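Local atomic coordinates of ECL CdiI (Enterobacter cloacae subsp. cloacae, PDB entry 4NTQ), a protein that acts as the immunity protein of a contact-dependent growth inhibition module, binding the RNase toxin domain of CdiA. Residues F76-V81 with N93-L98. Numbering follows the deposited sequence.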
ATOM      1  N   PHE B  76     -10.693   2.053   1.029  1.00 43.56           N
ATOM      2  CA  PHE B  76      -9.568   1.310   0.459  1.00 39.89           C
ATOM      3  C   PHE B  76      -8.386   1.249   1.429  1.00 40.46           C
ATOM      4  O   PHE B  76      -8.266   2.082   2.313  1.00 37.67           O
ATOM      5  CB  PHE B  76      -9.102   1.965  -0.836  1.00 40.92           C
ATOM      6  CG  PHE B  76      -8.594   3.376  -0.656  1.00 41.27           C
ATOM      7  CD1 PHE B  76      -7.255   3.618  -0.384  1.00 46.19           C
ATOM      8  CD2 PHE B  76      -9.448   4.452  -0.780  1.00 43.80           C
ATOM      9  CE1 PHE B  76      -6.786   4.908  -0.230  1.00 41.98           C
ATOM     10  CE2 PHE B  76      -8.991   5.739  -0.636  1.00 56.10           C
ATOM     11  CZ  PHE B  76      -7.657   5.970  -0.354  1.00 51.46           C
ATOM     12  N   ILE B  77      -7.517   0.267   1.252  1.00 34.10           N
ATOM     13  CA  ILE B  77      -6.315   0.177   2.058  1.00 37.08           C
ATOM     14  C   ILE B  77      -5.131  -0.129   1.160  1.00 37.07           C
ATOM     15  O   ILE B  77      -5.285  -0.778   0.121  1.00 35.42           O
ATOM     16  CB  ILE B  77      -6.421  -0.932   3.117  1.00 39.78           C
ATOM     17  CG1 ILE B  77      -6.537  -2.302   2.440  1.00 40.76           C
ATOM     18  CG2 ILE B  77      -7.593  -0.665   4.059  1.00 33.50           C
ATOM     19  CD1 ILE B  77      -6.582  -3.483   3.388  1.00 29.58           C
ATOM     20  N   PHE B  78      -3.957   0.366   1.546  1.00 27.43           N
ATOM     21  CA  PHE B  78      -2.726   0.040   0.837  1.00 28.06           C
ATOM     22  C   PHE B  78      -2.162  -1.240   1.401  1.00 25.51           C
ATOM     23  O   PHE B  78      -2.193  -1.461   2.613  1.00 29.50           O
ATOM     24  CB  PHE B  78      -1.689   1.161   0.947  1.00 34.62           C
ATOM     25  CG  PHE B  78      -2.081   2.415   0.227  1.00 39.01           C
ATOM     26  CD1 PHE B  78      -1.755   2.592  -1.104  1.00 26.55           C
ATOM     27  CD2 PHE B  78      -2.785   3.407   0.880  1.00 38.83           C
ATOM     28  CE1 PHE B  78      -2.114   3.743  -1.767  1.00 44.04           C
ATOM     29  CE2 PHE B  78      -3.154   4.561   0.218  1.00 44.62           C
ATOM     30  CZ  PHE B  78      -2.819   4.728  -1.109  1.00 38.19           C
ATOM     31  N   THR B  79      -1.671  -2.099   0.515  1.00 28.84           N
ATOM     32  CA  THR B  79      -1.049  -3.336   0.939  1.00 28.69           C
ATOM     33  C   THR B  79       0.221  -3.577   0.160  1.00 30.39           C
ATOM     34  O   THR B  79       0.402  -3.054  -0.943  1.00 26.79           O
ATOM     35  CB  THR B  79      -1.956  -4.535   0.667  1.00 32.32           C
ATOM     36  OG1 THR B  79      -2.084  -4.703  -0.748  1.00 28.03           O
ATOM     37  CG2 THR B  79      -3.342  -4.337   1.297  1.00 29.41           C
ATOM     38  N   TRP B  80       1.105  -4.372   0.749  1.00 30.00           N
ATOM     39  CA  TRP B  80       2.217  -4.943   0.015  1.00 27.84           C
ATOM     40  C   TRP B  80       1.981  -6.441   0.025  1.00 30.12           C
ATOM     41  O   TRP B  80       1.730  -7.024   1.083  1.00 27.10           O
ATOM     42  CB  TRP B  80       3.555  -4.526   0.632  1.00 25.38           C
ATOM     43  CG  TRP B  80       3.812  -3.042   0.366  1.00 29.95           C
ATOM     44  CD1 TRP B  80       3.220  -1.988   0.997  1.00 22.35           C
ATOM     45  CD2 TRP B  80       4.659  -2.474  -0.650  1.00 29.75           C
ATOM     46  NE1 TRP B  80       3.662  -0.802   0.456  1.00 26.25           N
ATOM     47  CE2 TRP B  80       4.548  -1.071  -0.549  1.00 25.93           C
ATOM     48  CE3 TRP B  80       5.509  -3.017  -1.628  1.00 29.94           C
ATOM     49  CZ2 TRP B  80       5.252  -0.202  -1.384  1.00 28.27           C
ATOM     50  CZ3 TRP B  80       6.209  -2.156  -2.453  1.00 26.05           C
ATOM     51  CH2 TRP B  80       6.070  -0.761  -2.332  1.00 30.42           C
ATOM     52  N   VAL B  81       2.020  -7.042  -1.163  1.00 26.79           N
ATOM     53  CA  VAL B  81       1.583  -8.413  -1.365  1.00 26.14           C
ATOM     54  C   VAL B  81       2.740  -9.309  -1.766  1.00 27.65           C
ATOM     55  O   VAL B  81       3.456  -9.012  -2.727  1.00 33.54           O
ATOM     56  CB  VAL B  81       0.510  -8.463  -2.465  1.00 36.64           C
ATOM     57  CG1 VAL B  81       0.180  -9.893  -2.823  1.00 37.74           C
ATOM     58  CG2 VAL B  81      -0.736  -7.706  -2.018  1.00 31.58           C
ATOM     59  N   ASN B  93       2.615  -3.900  -4.877  1.00 24.48           N
ATOM     60  CA  ASN B  93       2.051  -2.880  -4.016  1.00 23.61           C
ATOM     61  C   ASN B  93       0.683  -2.608  -4.579  1.00 28.90           C
ATOM     62  O   ASN B  93       0.553  -2.028  -5.658  1.00 37.09           O
ATOM     63  CB  ASN B  93       2.952  -1.628  -4.056  1.00 25.43           C
ATOM     64  CG  ASN B  93       2.374  -0.435  -3.288  1.00 29.97           C
ATOM     65  OD1 ASN B  93       2.582   0.719  -3.687  1.00 29.14           O
ATOM     66  ND2 ASN B  93       1.660  -0.701  -2.180  1.00 24.10           N
ATOM     67  N   ASN B  94      -0.343  -3.081  -3.881  1.00 32.45           N
ATOM     68  CA  ASN B  94      -1.697  -3.069  -4.432  1.00 30.13           C
ATOM     69  C   ASN B  94      -2.623  -2.344  -3.513  1.00 35.06           C
ATOM     70  O   ASN B  94      -2.519  -2.476  -2.292  1.00 46.94           O
ATOM     71  CB  ASN B  94      -2.209  -4.503  -4.683  1.00 27.07           C
ATOM     72  CG  ASN B  94      -1.349  -5.258  -5.681  1.00 38.77           C
ATOM     73  OD1 ASN B  94      -0.617  -4.651  -6.472  1.00 44.77           O
ATOM     74  ND2 ASN B  94      -1.425  -6.584  -5.653  1.00 52.10           N
ATOM     75  N   VAL B  95      -3.513  -1.550  -4.096  1.00 37.46           N
ATOM     76  CA  VAL B  95      -4.569  -0.906  -3.335  1.00 39.57           C
ATOM     77  C   VAL B  95      -5.803  -1.783  -3.397  1.00 48.65           C
ATOM     78  O   VAL B  95      -6.260  -2.131  -4.490  1.00 59.72           O
ATOM     79  CB  VAL B  95      -4.934   0.453  -3.921  1.00 40.23           C
ATOM     80  CG1 VAL B  95      -6.135   1.020  -3.210  1.00 33.00           C
ATOM     81  CG2 VAL B  95      -3.768   1.393  -3.822  1.00 49.91           C
ATOM     82  N   ILE B  96      -6.338  -2.143  -2.236  1.00 43.03           N
ATOM     83  CA  ILE B  96      -7.573  -2.902  -2.193  1.00 41.52           C
ATOM     84  C   ILE B  96      -8.791  -1.993  -2.031  1.00 46.57           C
ATOM     85  O   ILE B  96      -8.955  -1.350  -1.000  1.00 48.13           O
ATOM     86  CB  ILE B  96      -7.579  -3.885  -1.044  1.00 38.82           C
ATOM     87  CG1 ILE B  96      -6.336  -4.764  -1.077  1.00 43.92           C
ATOM     88  CG2 ILE B  96      -8.806  -4.740  -1.127  1.00 38.91           C
ATOM     89  CD1 ILE B  96      -6.474  -5.984  -0.200  1.00 37.36           C
ATOM     90  N   PHE B  97      -9.655  -1.963  -3.041  1.00 50.72           N
ATOM     91  CA  PHE B  97     -10.849  -1.122  -3.004  1.00 48.10           C
ATOM     92  C   PHE B  97     -12.017  -1.814  -2.324  1.00 47.78           C
ATOM     93  O   PHE B  97     -12.338  -2.950  -2.643  1.00 51.06           O
ATOM     94  CB  PHE B  97     -11.244  -0.691  -4.412  1.00 49.00           C
ATOM     95  CG  PHE B  97     -10.378   0.392  -4.962  1.00 46.59           C
ATOM     96  CD1 PHE B  97     -10.461   1.675  -4.455  1.00 43.73           C
ATOM     97  CD2 PHE B  97      -9.473   0.129  -5.970  1.00 40.60           C
ATOM     98  CE1 PHE B  97      -9.654   2.683  -4.950  1.00 52.36           C
ATOM     99  CE2 PHE B  97      -8.663   1.130  -6.465  1.00 42.99           C
ATOM    100  CZ  PHE B  97      -8.751   2.405  -5.958  1.00 45.47           C
ATOM    101  N   LEU B  98     -12.648  -1.125  -1.377  1.00 67.67           N
ATOM    102  CA  LEU B  98     -13.722  -1.718  -0.590  1.00 73.55           C
ATOM    103  C   LEU B  98     -14.943  -0.810  -0.469  1.00 72.94           C
ATOM    104  O   LEU B  98     -15.807  -1.045   0.384  1.00 69.90           O
ATOM    105  CB  LEU B  98     -13.207  -2.049   0.811  1.00 73.73           C
ATOM    106  CG  LEU B  98     -11.814  -2.667   0.879  1.00 79.12           C
ATOM    107  CD1 LEU B  98     -11.311  -2.635   2.307  1.00 80.82           C
ATOM    108  CD2 LEU B  98     -11.857  -4.084   0.352  1.00 68.99           C
TER
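Asn-93 lays its side-chain amide flat over one face of the Trp-80 indole, the two planes only 7° apart. CB of Asn-93 sits 3.5 Å from the centroid of the Trp-80 six-membered ring, almost on its normal, a CH-pi contact, while ND2 lies above the NE1–CE2 side of the indole. A chi1 of 174° turns CG of Asn-93 away from its own backbone N and lets ND2 hydrogen-bond to Thr-79 O at 2.9 Å; the donor stands above the carbonyl plane, while Thr-79 O lies in the Asn-93 amide plane. That carbonyl is gripped twice: Asn-94 N donates to Thr-79 O at 3.0 Å from the opposite face of the carbonyl plane. The amide is thus fixed by stack and bond together, and Asn-93 OD1 is left to accept from Arg-222 of the CdiA toxin chain.

One residue along, Asn-94 O is likewise shared. Thr-79 N approaches it nearly head-on, and Thr-79 OG1, lying between its own N and carbonyl carbon (chi1 67°), donates to Asn-94 O at 2.7 Å, tilted from the carbonyl plane. Thr-79 CG2 is then turned to Ile-96, meeting CG1 and CD1. Two backbone hydrogen bonds, N to O each way, join Ile-77 and Ile-96, whose side chains run side by side on that same face, CG1 of Ile-77 4.0 Å from CB of Ile-96.

On the Trp-80 face, Val-95 lies between Phe-78 and Phe-76: CG2 rests 3.5 Å from CE1 of Phe-78, and CG1 meets CB and CD1 of Phe-76. Phe-97 adds its CD1, 3.9 Å from CB of Phe-76.

These are the arms of the antiparallel hairpin 76-85/88-97. Its aromatic face receives the toxin, whose Phe-216 packs on Val-95 and Asn-93 and whose Tyr-199 ring meets Phe-97. Two carbonyl oxygens that each accept two hydrogen bonds, and a braced amide, would be expected to keep this surface fairly rigid, with Asn-93 OD1 probably held ready for the toxin's arginine.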